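Local atomic coordinates of carbohydrate binding protein (PDB entry 3HZB), a protein that binds calcium through the betagamma-crystallin domain described here and, as a longer multidomain protein, probably also binds carbohydrate. Residues V2-K7 with G13-L18; A26-L31 with S80-I85; S39-T44 with A49-D54. All blocks are in the same frame, centred on the assembly; numbering follows the deposited sequence.

Contact 1 of 3, residues V2-K7 with G13-L18. With CA (calcium ion), chain L.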
loop_
_atom_site.group_PDB
_atom_site.type_symbol
_atom_site.label_atom_id
_atom_site.label_comp_id
_atom_site.label_asym_id
_atom_site.label_seq_id
_atom_site.Cartn_x
_atom_site.Cartn_y
_atom_site.Cartn_z
ATOM N N VAL B 2 -8.144 -2.459 7.994
ATOM C CA VAL B 2 -6.938 -2.877 7.294
ATOM C C VAL B 2 -7.022 -2.569 5.805
ATOM O O VAL B 2 -6.030 -2.665 5.085
ATOM C CB VAL B 2 -6.689 -4.384 7.478
ATOM C CG1 VAL B 2 -6.391 -4.679 8.940
ATOM C CG2 VAL B 2 -7.901 -5.173 7.010
ATOM N N ILE B 3 -8.215 -2.205 5.347
ATOM C CA ILE B 3 -8.413 -1.873 3.944
ATOM C C ILE B 3 -9.370 -0.699 3.796
ATOM O O ILE B 3 -10.405 -0.643 4.451
ATOM C CB ILE B 3 -8.969 -3.081 3.160
ATOM C CG1 ILE B 3 -7.900 -4.180 3.095
ATOM C CG2 ILE B 3 -9.390 -2.654 1.765
ATOM C CD1 ILE B 3 -8.348 -5.434 2.400
ATOM N N THR B 4 -9.000 0.254 2.950
ATOM C CA THR B 4 -9.847 1.409 2.704
ATOM C C THR B 4 -10.090 1.492 1.201
ATOM O O THR B 4 -9.155 1.409 0.409
ATOM C CB THR B 4 -9.185 2.715 3.195
ATOM O OG1 THR B 4 -8.928 2.616 4.603
ATOM C CG2 THR B 4 -10.107 3.900 2.950
ATOM N N VAL B 5 -11.353 1.618 0.815
ATOM C CA VAL B 5 -11.703 1.715 -0.595
ATOM C C VAL B 5 -12.149 3.143 -0.875
ATOM O O VAL B 5 -12.947 3.710 -0.128
ATOM C CB VAL B 5 -12.817 0.714 -0.958
ATOM C CG1 VAL B 5 -12.304 -0.696 -0.749
ATOM C CG2 VAL B 5 -14.061 0.955 -0.095
ATOM N N TYR B 6 -11.624 3.722 -1.950
ATOM C CA TYR B 6 -11.949 5.099 -2.290
ATOM C C TYR B 6 -12.763 5.250 -3.555
ATOM O O TYR B 6 -12.628 4.470 -4.504
ATOM C CB TYR B 6 -10.673 5.932 -2.434
ATOM C CG TYR B 6 -9.804 5.964 -1.202
ATOM C CD1 TYR B 6 -8.958 4.899 -0.899
ATOM C CD2 TYR B 6 -9.815 7.064 -0.344
ATOM C CE1 TYR B 6 -8.144 4.924 0.223
ATOM C CE2 TYR B 6 -9.000 7.100 0.790
ATOM C CZ TYR B 6 -8.169 6.023 1.063
ATOM O OH TYR B 6 -7.361 6.031 2.174
ATOM N N LYS B 7 -13.595 6.285 -3.562
ATOM C CA LYS B 7 -14.442 6.583 -4.700
ATOM C C LYS B 7 -13.599 7.020 -5.894
ATOM O O LYS B 7 -13.874 6.625 -7.007
ATOM C CB LYS B 7 -15.438 7.689 -4.343
ATOM C CG LYS B 7 -16.454 8.001 -5.442
ATOM C CD LYS B 7 -17.352 9.169 -5.033
ATOM C CE LYS B 7 -18.448 9.418 -6.059
ATOM N NZ LYS B 7 -19.479 8.338 -6.030
ATOM N N GLY B 13 -11.765 11.078 -2.473
ATOM C CA GLY B 13 -13.193 10.865 -2.635
ATOM C C GLY B 13 -13.746 10.063 -1.472
ATOM O O GLY B 13 -12.986 9.602 -0.623
ATOM N N PHE B 14 -15.064 9.899 -1.426
ATOM C CA PHE B 14 -15.698 9.154 -0.346
ATOM C C PHE B 14 -15.005 7.816 -0.121
ATOM O O PHE B 14 -14.774 7.067 -1.068
ATOM C CB PHE B 14 -17.168 8.891 -0.655
ATOM C CG PHE B 14 -17.916 8.299 0.497
ATOM C CD1 PHE B 14 -18.467 9.119 1.473
ATOM C CD2 PHE B 14 -18.018 6.919 0.641
ATOM C CE1 PHE B 14 -19.109 8.573 2.583
ATOM C CE2 PHE B 14 -18.654 6.365 1.744
ATOM C CZ PHE B 14 -19.201 7.191 2.718
ATOM N N SER B 15 -14.690 7.511 1.132
ATOM C CA SER B 15 -14.018 6.255 1.441
ATOM C C SER B 15 -14.772 5.387 2.442
ATOM O O SER B 15 -15.539 5.882 3.272
ATOM C CB SER B 15 -12.615 6.530 1.982
ATOM O OG SER B 15 -12.685 7.181 3.237
ATOM N N GLY B 16 -14.533 4.084 2.353
ATOM C CA GLY B 16 -15.152 3.142 3.263
ATOM C C GLY B 16 -14.063 2.271 3.863
ATOM O O GLY B 16 -13.171 1.817 3.152
ATOM N N GLY B 17 -14.122 2.048 5.170
ATOM C CA GLY B 17 -13.124 1.223 5.822
ATOM C C GLY B 17 -13.613 -0.205 5.977
ATOM O O GLY B 17 -14.737 -0.431 6.432
ATOM N N LEU B 18 -12.773 -1.166 5.600
ATOM C CA LEU B 18 -13.135 -2.577 5.693
ATOM C C LEU B 18 -12.164 -3.347 6.586
ATOM O O LEU B 18 -10.996 -2.984 6.718
ATOM C CB LEU B 18 -13.128 -3.226 4.304
ATOM C CG LEU B 18 -13.757 -2.482 3.123
ATOM C CD1 LEU B 18 -13.578 -3.317 1.855
ATOM C CD2 LEU B 18 -15.219 -2.208 3.387
HETATM CA CA CA L . -14.886 5.940 -9.114
HETATM O O HOH W 1 -15.808 4.596 -1.576
HETATM O O HOH W 2 -14.418 6.738 -11.580
HETATM O O HOH W 3 -17.182 7.142 -9.290
HETATM O O HOH W 4 -13.925 8.480 -9.667
#

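Contact 2 of 3, residues A26-L31 with S80-I85. With CA (calcium ion), chain M.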
loop_
_atom_site.group_PDB
_atom_site.type_symbol
_atom_site.label_atom_id
_atom_site.label_comp_id
_atom_site.label_asym_id
_atom_site.label_seq_id
_atom_site.Cartn_x
_atom_site.Cartn_y
_atom_site.Cartn_z
ATOM N N ALA B 26 -24.919 -4.885 -0.314
ATOM C CA ALA B 26 -25.703 -4.365 0.795
ATOM C C ALA B 26 -24.778 -3.856 1.893
ATOM O O ALA B 26 -24.953 -2.741 2.393
ATOM C CB ALA B 26 -26.628 -5.452 1.344
ATOM N N ARG B 27 -23.781 -4.658 2.262
ATOM C CA ARG B 27 -22.862 -4.244 3.313
ATOM C C ARG B 27 -22.015 -3.051 2.881
ATOM O O ARG B 27 -21.725 -2.172 3.694
ATOM C CB ARG B 27 -21.958 -5.403 3.747
ATOM C CG ARG B 27 -21.249 -5.130 5.070
ATOM C CD ARG B 27 -20.448 -6.334 5.558
ATOM N NE ARG B 27 -19.804 -6.050 6.839
ATOM C CZ ARG B 27 -18.924 -6.851 7.434
ATOM N NH1 ARG B 27 -18.571 -7.999 6.869
ATOM N NH2 ARG B 27 -18.395 -6.497 8.600
ATOM N N LEU B 28 -21.620 -3.011 1.610
ATOM C CA LEU B 28 -20.835 -1.882 1.121
ATOM C C LEU B 28 -21.691 -0.621 1.240
ATOM O O LEU B 28 -21.216 0.427 1.674
ATOM C CB LEU B 28 -20.413 -2.094 -0.342
ATOM C CG LEU B 28 -19.353 -3.173 -0.601
ATOM C CD1 LEU B 28 -19.042 -3.246 -2.086
ATOM C CD2 LEU B 28 -18.088 -2.847 0.181
ATOM N N ASN B 29 -22.967 -0.733 0.876
ATOM C CA ASN B 29 -23.880 0.404 0.952
ATOM C C ASN B 29 -24.094 0.870 2.390
ATOM O O ASN B 29 -24.344 2.054 2.627
ATOM C CB ASN B 29 -25.230 0.049 0.328
ATOM C CG ASN B 29 -25.258 0.252 -1.181
ATOM O OD1 ASN B 29 -24.219 0.409 -1.837
ATOM N ND2 ASN B 29 -26.456 0.238 -1.742
ATOM N N SER B 30 -23.993 -0.047 3.350
ATOM C CA SER B 30 -24.187 0.323 4.749
ATOM C C SER B 30 -23.037 1.208 5.212
ATOM O O SER B 30 -23.124 1.850 6.258
ATOM C CB SER B 30 -24.294 -0.921 5.647
ATOM O OG SER B 30 -23.028 -1.498 5.910
ATOM N N LEU B 31 -21.968 1.240 4.417
ATOM C CA LEU B 31 -20.792 2.058 4.704
ATOM C C LEU B 31 -20.810 3.293 3.811
ATOM O O LEU B 31 -19.928 4.147 3.904
ATOM C CB LEU B 31 -19.507 1.269 4.433
ATOM C CG LEU B 31 -19.280 0.011 5.271
ATOM C CD1 LEU B 31 -18.043 -0.727 4.779
ATOM C CD2 LEU B 31 -19.134 0.409 6.732
ATOM N N SER B 80 -18.641 -4.832 -7.294
ATOM C CA SER B 80 -19.975 -4.991 -6.715
ATOM C C SER B 80 -19.995 -5.716 -5.376
ATOM O O SER B 80 -20.996 -5.681 -4.659
ATOM C CB SER B 80 -20.895 -5.705 -7.699
ATOM O OG SER B 80 -21.232 -4.829 -8.754
ATOM N N SER B 81 -18.898 -6.394 -5.055
ATOM C CA SER B 81 -18.763 -7.080 -3.777
ATOM C C SER B 81 -17.284 -7.321 -3.511
ATOM O O SER B 81 -16.474 -7.391 -4.442
ATOM C CB SER B 81 -19.565 -8.393 -3.740
ATOM O OG SER B 81 -19.174 -9.300 -4.747
ATOM N N ILE B 82 -16.938 -7.425 -2.235
ATOM C CA ILE B 82 -15.551 -7.603 -1.826
ATOM C C ILE B 82 -15.421 -8.510 -0.618
ATOM O O ILE B 82 -16.310 -8.565 0.233
ATOM C CB ILE B 82 -14.928 -6.246 -1.427
ATOM C CG1 ILE B 82 -15.021 -5.261 -2.590
ATOM C CG2 ILE B 82 -13.486 -6.436 -0.989
ATOM C CD1 ILE B 82 -14.587 -3.855 -2.221
ATOM N N ARG B 83 -14.298 -9.215 -0.550
ATOM C CA ARG B 83 -14.004 -10.082 0.573
ATOM C C ARG B 83 -12.589 -9.741 1.009
ATOM O O ARG B 83 -11.672 -9.670 0.186
ATOM C CB ARG B 83 -14.112 -11.557 0.180
ATOM C CG ARG B 83 -15.540 -11.991 -0.131
ATOM C CD ARG B 83 -15.595 -13.450 -0.515
ATOM N NE ARG B 83 -15.125 -14.310 0.566
ATOM C CZ ARG B 83 -14.283 -15.322 0.391
ATOM N NH1 ARG B 83 -13.821 -15.593 -0.826
ATOM N NH2 ARG B 83 -13.906 -16.063 1.429
ATOM N N VAL B 84 -12.435 -9.493 2.304
ATOM C CA VAL B 84 -11.151 -9.150 2.885
ATOM C C VAL B 84 -10.660 -10.375 3.645
ATOM O O VAL B 84 -11.377 -10.915 4.487
ATOM C CB VAL B 84 -11.292 -7.960 3.861
ATOM C CG1 VAL B 84 -9.940 -7.608 4.456
ATOM C CG2 VAL B 84 -11.876 -6.754 3.125
ATOM N N ILE B 85 -9.445 -10.815 3.330
ATOM C CA ILE B 85 -8.855 -11.984 3.971
ATOM C C ILE B 85 -7.406 -11.718 4.380
ATOM O O ILE B 85 -6.787 -10.758 3.933
ATOM C CB ILE B 85 -8.865 -13.204 3.021
ATOM C CG1 ILE B 85 -7.988 -12.920 1.800
ATOM C CG2 ILE B 85 -10.291 -13.521 2.595
ATOM C CD1 ILE B 85 -7.889 -14.083 0.835
HETATM CA CA CA M . -20.300 -4.639 -11.129
HETATM O O HOH W 5 -19.047 -5.322 -13.367
HETATM O O HOH W 6 -22.092 -3.878 -13.160
HETATM O O HOH W 7 -21.987 -6.458 -12.257
#

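Contact 3 of 3, residues S39-T44 with A49-D54. With CA (calcium ion), chain L; CA (calcium ion), chain K; CA (calcium ion), chain M.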
loop_
_atom_site.group_PDB
_atom_site.type_symbol
_atom_site.label_atom_id
_atom_site.label_comp_id
_atom_site.label_asym_id
_atom_site.label_seq_id
_atom_site.Cartn_x
_atom_site.Cartn_y
_atom_site.Cartn_z
ATOM N N SER B 39 -12.527 3.192 -7.035
ATOM C CA SER B 39 -11.437 3.464 -7.976
ATOM C C SER B 39 -10.025 3.251 -7.438
ATOM O O SER B 39 -9.085 3.094 -8.213
ATOM C CB SER B 39 -11.551 4.884 -8.518
ATOM O OG SER B 39 -12.615 4.958 -9.437
ATOM N N SER B 40 -9.861 3.276 -6.124
ATOM C CA SER B 40 -8.541 3.033 -5.549
ATOM C C SER B 40 -8.702 2.396 -4.178
ATOM O O SER B 40 -9.782 2.454 -3.580
ATOM C CB SER B 40 -7.714 4.333 -5.467
ATOM O OG SER B 40 -8.282 5.299 -4.603
ATOM N N LEU B 41 -7.638 1.760 -3.698
ATOM C CA LEU B 41 -7.681 1.094 -2.404
ATOM C C LEU B 41 -6.349 1.103 -1.684
ATOM O O LEU B 41 -5.299 0.957 -2.301
ATOM C CB LEU B 41 -8.075 -0.379 -2.547
ATOM C CG LEU B 41 -9.284 -0.886 -3.320
ATOM C CD1 LEU B 41 -9.011 -0.852 -4.817
ATOM C CD2 LEU B 41 -9.552 -2.321 -2.882
ATOM N N ARG B 42 -6.403 1.269 -0.370
ATOM C CA ARG B 42 -5.199 1.207 0.441
ATOM C C ARG B 42 -5.331 -0.139 1.136
ATOM O O ARG B 42 -6.404 -0.487 1.631
ATOM C CB ARG B 42 -5.163 2.313 1.494
ATOM C CG ARG B 42 -4.717 3.674 0.986
ATOM C CD ARG B 42 -4.704 4.671 2.132
ATOM N NE ARG B 42 -4.437 6.037 1.692
ATOM C CZ ARG B 42 -3.227 6.530 1.446
ATOM N NH1 ARG B 42 -2.148 5.770 1.598
ATOM N NH2 ARG B 42 -3.097 7.789 1.047
ATOM N N ILE B 43 -4.257 -0.912 1.154
ATOM C CA ILE B 43 -4.322 -2.199 1.819
ATOM C C ILE B 43 -3.150 -2.405 2.762
ATOM O O ILE B 43 -1.982 -2.377 2.362
ATOM C CB ILE B 43 -4.451 -3.348 0.787
ATOM C CG1 ILE B 43 -3.706 -4.585 1.272
ATOM C CG2 ILE B 43 -4.025 -2.874 -0.583
ATOM C CD1 ILE B 43 -3.887 -5.752 0.370
ATOM N N THR B 44 -3.482 -2.575 4.037
ATOM C CA THR B 44 -2.480 -2.768 5.071
ATOM C C THR B 44 -1.769 -4.102 4.914
ATOM O O THR B 44 -2.392 -5.141 4.676
ATOM C CB THR B 44 -3.117 -2.681 6.475
ATOM O OG1 THR B 44 -3.657 -1.365 6.667
ATOM C CG2 THR B 44 -2.077 -2.961 7.559
ATOM N N ALA B 49 -7.575 -7.741 -0.389
ATOM C CA ALA B 49 -8.961 -7.657 -0.813
ATOM C C ALA B 49 -9.182 -8.436 -2.100
ATOM O O ALA B 49 -8.416 -8.312 -3.052
ATOM C CB ALA B 49 -9.363 -6.200 -1.017
ATOM N N ILE B 50 -10.218 -9.265 -2.105
ATOM C CA ILE B 50 -10.575 -10.024 -3.292
ATOM C C ILE B 50 -11.769 -9.270 -3.866
ATOM O O ILE B 50 -12.809 -9.163 -3.209
ATOM C CB ILE B 50 -11.040 -11.452 -2.962
ATOM C CG1 ILE B 50 -9.976 -12.189 -2.140
ATOM C CG2 ILE B 50 -11.355 -12.184 -4.255
ATOM C CD1 ILE B 50 -8.631 -12.308 -2.833
ATOM N N LEU B 51 -11.620 -8.739 -5.074
ATOM C CA LEU B 51 -12.703 -7.986 -5.698
ATOM C C LEU B 51 -13.535 -8.889 -6.591
ATOM O O LEU B 51 -13.014 -9.819 -7.205
ATOM C CB LEU B 51 -12.137 -6.841 -6.543
ATOM C CG LEU B 51 -11.089 -5.929 -5.896
ATOM C CD1 LEU B 51 -10.699 -4.843 -6.890
ATOM C CD2 LEU B 51 -11.636 -5.311 -4.619
ATOM N N TYR B 52 -14.831 -8.607 -6.659
ATOM C CA TYR B 52 -15.745 -9.375 -7.497
ATOM C C TYR B 52 -16.523 -8.427 -8.409
ATOM O O TYR B 52 -16.944 -7.347 -7.989
ATOM C CB TYR B 52 -16.726 -10.168 -6.627
ATOM C CG TYR B 52 -16.068 -11.221 -5.763
ATOM C CD1 TYR B 52 -15.928 -12.537 -6.211
ATOM C CD2 TYR B 52 -15.565 -10.898 -4.504
ATOM C CE1 TYR B 52 -15.299 -13.505 -5.420
ATOM C CE2 TYR B 52 -14.932 -11.856 -3.707
ATOM C CZ TYR B 52 -14.804 -13.157 -4.173
ATOM O OH TYR B 52 -14.176 -14.100 -3.391
ATOM N N GLN B 53 -16.714 -8.836 -9.657
ATOM C CA GLN B 53 -17.448 -8.019 -10.606
ATOM C C GLN B 53 -18.922 -7.918 -10.220
ATOM O O GLN B 53 -19.519 -6.864 -10.327
ATOM C CB GLN B 53 -17.346 -8.611 -12.018
ATOM C CG GLN B 53 -15.995 -8.457 -12.703
ATOM C CD GLN B 53 -15.728 -7.039 -13.180
ATOM O OE1 GLN B 53 -16.628 -6.354 -13.673
ATOM N NE2 GLN B 53 -14.482 -6.600 -13.059
ATOM N N ASP B 54 -19.510 -9.009 -9.755
ATOM C CA ASP B 54 -20.924 -8.972 -9.412
ATOM C C ASP B 54 -21.175 -9.035 -7.916
ATOM O O ASP B 54 -20.263 -9.304 -7.137
ATOM C CB ASP B 54 -21.657 -10.122 -10.115
ATOM C CG ASP B 54 -21.472 -10.095 -11.624
ATOM O OD1 ASP B 54 -21.361 -8.987 -12.191
ATOM O OD2 ASP B 54 -21.453 -11.178 -12.249
HETATM CA CA CA L . -14.886 5.940 -9.114
HETATM CA CA CA K . -0.381 -0.017 2.401
HETATM CA CA CA M . -20.300 -4.639 -11.129
HETATM O O HOH W 8 -2.424 0.768 4.265
HETATM O O HOH W 5 -19.047 -5.322 -13.367
HETATM O O HOH W 2 -14.418 6.738 -11.580
HETATM O O HOH W 3 -17.182 7.142 -9.290
HETATM O O HOH W 4 -13.925 8.480 -9.667
#

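Contact 1 of 3, residues V2-K7 with G13-L18
The carbonyl oxygen of Leu18 receives two successive amides: Ile3 N bonds to Leu18 O at 3.2 Å, tilted 25° from the carbonyl plane, while Val2 N adds a weak, strongly bent bond to the same atom. Two residues facing one define a classic beta bulge, and this one lies at an end of the antiparallel hairpin of strands 3-6 and 15-18. The ladder then runs regularly. Leu18 N returns a nearly straight bond of 2.7 Å to Ile3 O, and Val5 pairs with Gly16, each amide meeting the other residue's carbonyl in its plane. At the far end Phe14 O takes two donors, Lys7 N at 2.9 Å and a water that also reaches weakly to Val5 O.

The side chains divide between two faces. On one, the Val5 side chain lies roughly perpendicular to that of Leu18, with Val5 CG1 3.9 Å from Leu18 CD1. In Val5, chi1 -64° sets CG1 anti to the carbonyl carbon and leaves CG2 between that carbon and the backbone N, against Gly16 O. On the other face Ser15 CB approaches the Tyr6 ring obliquely, 3.7 Å from Tyr6 CD2, and Gly13 O lies at the ring edge near its plane. Ser15 CB also touches the methyl of Thr4, whose hydroxyl bonds to Gln45 of the second subunit. The chain turns corners at Lys7 and Gly13, as in the folded hairpin of a crystallin Greek key, and Lys7 O binds calcium at 2.4 Å together with Asp37, Ser39 and Asp77.

Strand 3-6 is the middle strand of its sheet, with strand 40-43 on its other flank; Ile3 and Leu18 pack on Val84 of strand 81-86, and Ile3 also on Ala49 of strand 47-52, both in the opposing sheet.

Contact 2 of 3, residues A26-L31 with S80-I85
Leu28 extends from its short helix toward the strand that starts at Ser81, and one methyl, CD1, lies over the backbone there: Leu28 CD1 is 4.0 Å from Ser80 O and a little farther from the alpha carbon of Ser81. Ile82 CD1 stands at the limit of contact with both methyls of the leucine, Leu28 CD2 to Ile82 CD1 being 4.4 Å, a loose apolar touch between branch ends. With CG anti to its carbonyl carbon (chi1 -71°), a chi2 of -179° carries CD1 outward, toward Ser80 O, while CD2 folds back beside it. No hydrogen bond joins the segments.

Ser80 is turned the other way. Its side chain leaves the helix behind and its hydroxyl binds calcium, Ser80 OG standing 2.6 Å from the ion, so its carbonyl oxygen lies beside the Leu28 methyl while its hydroxyl goes to the metal. Asn35 hydrogen-bonds the same hydroxyl, and Asp36, Gln53 and Lys78 supply the other protein ligands, with three waters completing the shell. Ser80 and Ser81 are the paired serines that close the crystallin calcium-binding motif; Ser81 OG goes on to bond Asp54 O and Phe57 N.

Within segment 26-31, Ser30 OG donates to Arg27 O at 2.7 Å, Ser30 N reaches Ala26 O at 3.0 Å, and Leu31 N bonds to Leu28 O.

Helix 25-29 follows strand 21-23, and Leu28 also packs on Tyr23 of that strand and on Val33 of a loop. Strand 81-86 runs between strands 21-23 and 47-52, antiparallel to both, and Ile82 carries the packing onward to Ala49 and Leu51. The contact thus joins the helix to the interior face of the four-stranded sheet.

Contact 3 of 3, residues S39-T44 with A49-D54
Strands 40-43 and 49-52 run in nearly opposite directions, at 156° between their axes, yet the axes come no nearer than 10.2 Å, and even the closest alpha carbons, those of Ile43 and Ala49, are 7.6 Å apart. Such spacing belongs to strands packed face to face from two sheets, with side chains in place of backbone bonds between them.

Leu41 makes the main bridge. Its CD2 is the branch that prolongs the side chain, anti to its CA, and it reaches both Leu51, with Leu41 CD2 4.0 Å from Leu51 CD2, and Ala49, with Leu41 CD2 4.3 Å from Ala49 CB. The two leucine side chains lie alongside, pointing opposite ways, the extended branch of Leu41 meeting the bent-back branch of Leu51. Toward the end of the strand Ile43 CD1 stands 4.3 Å from Ala49 N. The touching residues are all buried; the side-chain contacts are apolar, and no hydrogen bond crosses.

Calcium sites lie at the ends of this apolar layer. Ser39 OG binds calcium at 2.5 Å alongside Lys7, Asp37 and Asp77, and Asn76 hydrogen-bonds the same hydroxyl. Gln53 O binds a second ion at 2.5 Å, while its side-chain oxygen, Gln53 OE1, accepts a bond from a water on that ion. Ile43 O is a longer ligand of a third calcium, which lies between the subunits and is shared with Asp67 and with Ile43 and Asp67 of the second subunit.

Ser39 and Ser40 both pair with Tyr6 in a classic beta bulge, beside strand 3-6; strand 40-43 is outermost in its sheet within this chain. Strand 47-52, in the facing sheet, lies between strands 81-86 and 60-64, so these leucines join the two sheets of the crystallin domain.

How the contacts relate
The three contacts illustrate how chemistry follows place in a small beta sandwich. Contact 1 is the polar one, a hairpin within a single sheet, partly open on its outer face; contacts 2 and 3 are buried and apolar, without a hydrogen bond across either. Contacts 1 and 3 share the three-stranded sheet through neighbouring strands 3-6 and 40-43, whereas contacts 2 and 3 share the other through strands 81-86 and 47-52, so contact 3 spans both layers. Each ends at calcium: one ion receives ligands from contacts 1 and 3, another from contacts 2 and 3, and contact 3 alone also reaches the intersubunit calcium. Contacts 1 and 3 also reach the second subunit.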